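PDB 1Q40: mRNA export factor MEX67 from Candida albicans, which probably helps carry messenger RNA out of the nucleus, its NTF2-like domain being of the kind that pairs with a small partner protein in such export receptors. Local coordinates for residues K26-D29 with A30-E34. Sequence-based numbering, arbitrary orientation.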
ATOM      1  N   LYS B  26     -19.923  -7.808  -0.742  1.00 43.19           N
ATOM      2  CA  LYS B  26     -21.028  -8.760  -0.791  1.00 44.19           C
ATOM      3  C   LYS B  26     -20.842  -9.721  -1.959  1.00 42.94           C
ATOM      4  O   LYS B  26     -20.873 -10.932  -1.770  1.00 43.07           O
ATOM      5  CB  LYS B  26     -22.376  -8.035  -0.908  1.00 46.37           C
ATOM      6  CG  LYS B  26     -23.578  -8.933  -0.611  1.00 49.44           C
ATOM      7  CD  LYS B  26     -24.905  -8.160  -0.691  1.00 54.13           C
ATOM      8  CE  LYS B  26     -25.462  -8.108  -2.121  1.00 56.02           C
ATOM      9  NZ  LYS B  26     -26.946  -8.003  -2.135  1.00 59.05           N
ATOM     10  N   LEU B  27     -20.618  -9.175  -3.155  1.00 41.99           N
ATOM     11  CA  LEU B  27     -20.466  -9.981  -4.376  1.00 41.34           C
ATOM     12  C   LEU B  27     -19.104 -10.674  -4.482  1.00 39.50           C
ATOM     13  O   LEU B  27     -18.990 -11.764  -5.057  1.00 38.61           O
ATOM     14  CB  LEU B  27     -20.716  -9.117  -5.621  1.00 41.88           C
ATOM     15  CG  LEU B  27     -22.116  -8.485  -5.708  1.00 44.73           C
ATOM     16  CD1 LEU B  27     -22.325  -7.778  -7.036  1.00 45.92           C
ATOM     17  CD2 LEU B  27     -23.197  -9.519  -5.482  1.00 46.27           C
ATOM     18  N   TRP B  28     -18.073 -10.054  -3.910  1.00 38.43           N
ATOM     19  CA  TRP B  28     -16.736 -10.660  -3.868  1.00 36.79           C
ATOM     20  C   TRP B  28     -16.761 -11.957  -3.056  1.00 36.66           C
ATOM     21  O   TRP B  28     -16.053 -12.909  -3.373  1.00 35.86           O
ATOM     22  CB  TRP B  28     -15.713  -9.687  -3.273  1.00 35.94           C
ATOM     23  CG  TRP B  28     -14.328 -10.232  -3.289  1.00 33.83           C
ATOM     24  CD1 TRP B  28     -13.654 -10.796  -2.241  1.00 32.97           C
ATOM     25  CD2 TRP B  28     -13.448 -10.304  -4.415  1.00 31.59           C
ATOM     26  NE1 TRP B  28     -12.404 -11.207  -2.643  1.00 30.89           N
ATOM     27  CE2 TRP B  28     -12.248 -10.913  -3.974  1.00 30.14           C
ATOM     28  CE3 TRP B  28     -13.545  -9.908  -5.756  1.00 30.68           C
ATOM     29  CZ2 TRP B  28     -11.171 -11.137  -4.823  1.00 28.47           C
ATOM     30  CZ3 TRP B  28     -12.468 -10.126  -6.596  1.00 29.83           C
ATOM     31  CH2 TRP B  28     -11.300 -10.740  -6.131  1.00 28.34           C
ATOM     32  N   ASP B  29     -17.575 -11.985  -2.006  1.00 37.67           N
ATOM     33  CA  ASP B  29     -17.763 -13.191  -1.209  1.00 38.32           C
ATOM     34  C   ASP B  29     -18.801 -14.143  -1.827  1.00 39.92           C
ATOM     35  O   ASP B  29     -18.767 -15.336  -1.557  1.00 39.92           O
ATOM     36  CB  ASP B  29     -18.213 -12.841   0.214  1.00 39.02           C
ATOM     37  CG  ASP B  29     -17.170 -12.052   1.004  1.00 37.53           C
ATOM     38  OD1 ASP B  29     -15.958 -12.042   0.661  1.00 33.38           O
ATOM     39  OD2 ASP B  29     -17.499 -11.422   2.027  1.00 36.41           O
ATOM     40  N   ALA B  30     -19.728 -13.620  -2.628  1.00 41.93           N
ATOM     41  CA  ALA B  30     -20.836 -14.427  -3.167  1.00 44.15           C
ATOM     42  C   ALA B  30     -20.624 -14.854  -4.623  1.00 44.73           C
ATOM     43  O   ALA B  30     -20.280 -16.003  -4.892  1.00 45.83           O
ATOM     44  CB  ALA B  30     -22.160 -13.677  -3.011  1.00 45.31           C
ATOM     45  N   ASN B  31     -20.841 -13.938  -5.564  1.00 45.49           N
ATOM     46  CA  ASN B  31     -20.706 -14.239  -6.985  1.00 45.04           C
ATOM     47  C   ASN B  31     -19.846 -13.185  -7.689  1.00 43.76           C
ATOM     48  O   ASN B  31     -20.325 -12.103  -8.006  1.00 44.23           O
ATOM     49  CB  ASN B  31     -22.093 -14.316  -7.623  1.00 46.66           C
ATOM     50  CG  ASN B  31     -22.066 -14.925  -9.010  1.00 48.07           C
ATOM     51  OD1 ASN B  31     -21.002 -15.254  -9.542  1.00 48.65           O
ATOM     52  ND2 ASN B  31     -23.243 -15.077  -9.607  1.00 51.23           N
ATOM     53  N   ARG B  32     -18.579 -13.511  -7.925  1.00 41.80           N
ATOM     54  CA  ARG B  32     -17.645 -12.564  -8.532  1.00 40.86           C
ATOM     55  C   ARG B  32     -17.951 -12.209  -9.988  1.00 41.31           C
ATOM     56  O   ARG B  32     -17.522 -11.162 -10.467  1.00 40.48           O
ATOM     57  CB  ARG B  32     -16.209 -13.082  -8.412  1.00 39.25           C
ATOM     58  CG  ARG B  32     -15.682 -12.957  -6.998  1.00 37.56           C
ATOM     59  CD  ARG B  32     -14.352 -13.637  -6.755  1.00 33.71           C
ATOM     60  NE  ARG B  32     -14.049 -13.639  -5.328  1.00 32.28           N
ATOM     61  CZ  ARG B  32     -13.087 -14.354  -4.752  1.00 30.89           C
ATOM     62  NH1 ARG B  32     -12.293 -15.127  -5.479  1.00 28.31           N
ATOM     63  NH2 ARG B  32     -12.921 -14.286  -3.433  1.00 31.91           N
ATOM     64  N   SER B  33     -18.684 -13.067 -10.693  1.00 41.98           N
ATOM     65  CA  SER B  33     -19.091 -12.744 -12.061  1.00 43.15           C
ATOM     66  C   SER B  33     -19.986 -11.500 -12.108  1.00 44.22           C
ATOM     67  O   SER B  33     -19.998 -10.783 -13.105  1.00 44.59           O
ATOM     68  CB  SER B  33     -19.797 -13.938 -12.721  1.00 43.80           C
ATOM     69  OG  SER B  33     -20.932 -14.342 -11.977  1.00 44.94           O
ATOM     70  N   GLU B  34     -20.717 -11.243 -11.025  1.00 45.12           N
ATOM     71  CA  GLU B  34     -21.624 -10.098 -10.944  1.00 46.83           C
ATOM     72  C   GLU B  34     -20.907  -8.745 -10.833  1.00 46.31           C
ATOM     73  O   GLU B  34     -21.519  -7.693 -11.056  1.00 46.75           O
ATOM     74  CB  GLU B  34     -22.585 -10.273  -9.769  1.00 48.05           C
ATOM     75  CG  GLU B  34     -23.536 -11.454  -9.924  1.00 51.33           C
ATOM     76  CD  GLU B  34     -24.786 -11.337  -9.065  1.00 56.16           C
ATOM     77  OE1 GLU B  34     -24.941 -12.153  -8.125  1.00 58.83           O
ATOM     78  OE2 GLU B  34     -25.623 -10.440  -9.332  1.00 60.14           O
TER
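Trp28 and Arg32 illustrate how an NTF2-like domain can secure the C-terminal end of its first helix, 14-29, against the turn that follows: the chain turns after Asp29, and a cation-pi stack joins Arg32, beyond the turn, to the last helical turn. The guanidinium of Arg32 lies nearly flat on one face of the indole, the planes 27° apart, with CZ 3.9 Å from the centroid of the five-membered ring. Farther back, CD sits above the six-membered ring in a CH-pi contact. With CG anti to the backbone N (chi1 -177°), the indole of Trp28 swings to the side where the arginine chain, extended from CG to NE, can lie over it. Arg32 NE also donates to a lone pair of Trp28 O at 2.9 Å, so ring and carbonyl together fix the rotation of the group. Its outer nitrogens are held by carbonyls of Phe104, Leu107 and Pro108, and Phe104 meets the indole edge-to-face, which ties the helix end to the end of helix 96-105 and the loop that follows it. The carboxylate of Asp29 is hydrogen-bonded to Thr110 OG1 and His112 N.

The outward side is looser. There Ala30 N makes two weak hydrogen bonds to the carbonyls of Lys26 and Leu27, and Glu34 lies exposed, its chain crossing that of Leu27 at about a right angle. Hydrophobic contact between these two rests chiefly on Leu27 CD1, 3.7 Å from Glu34 CB.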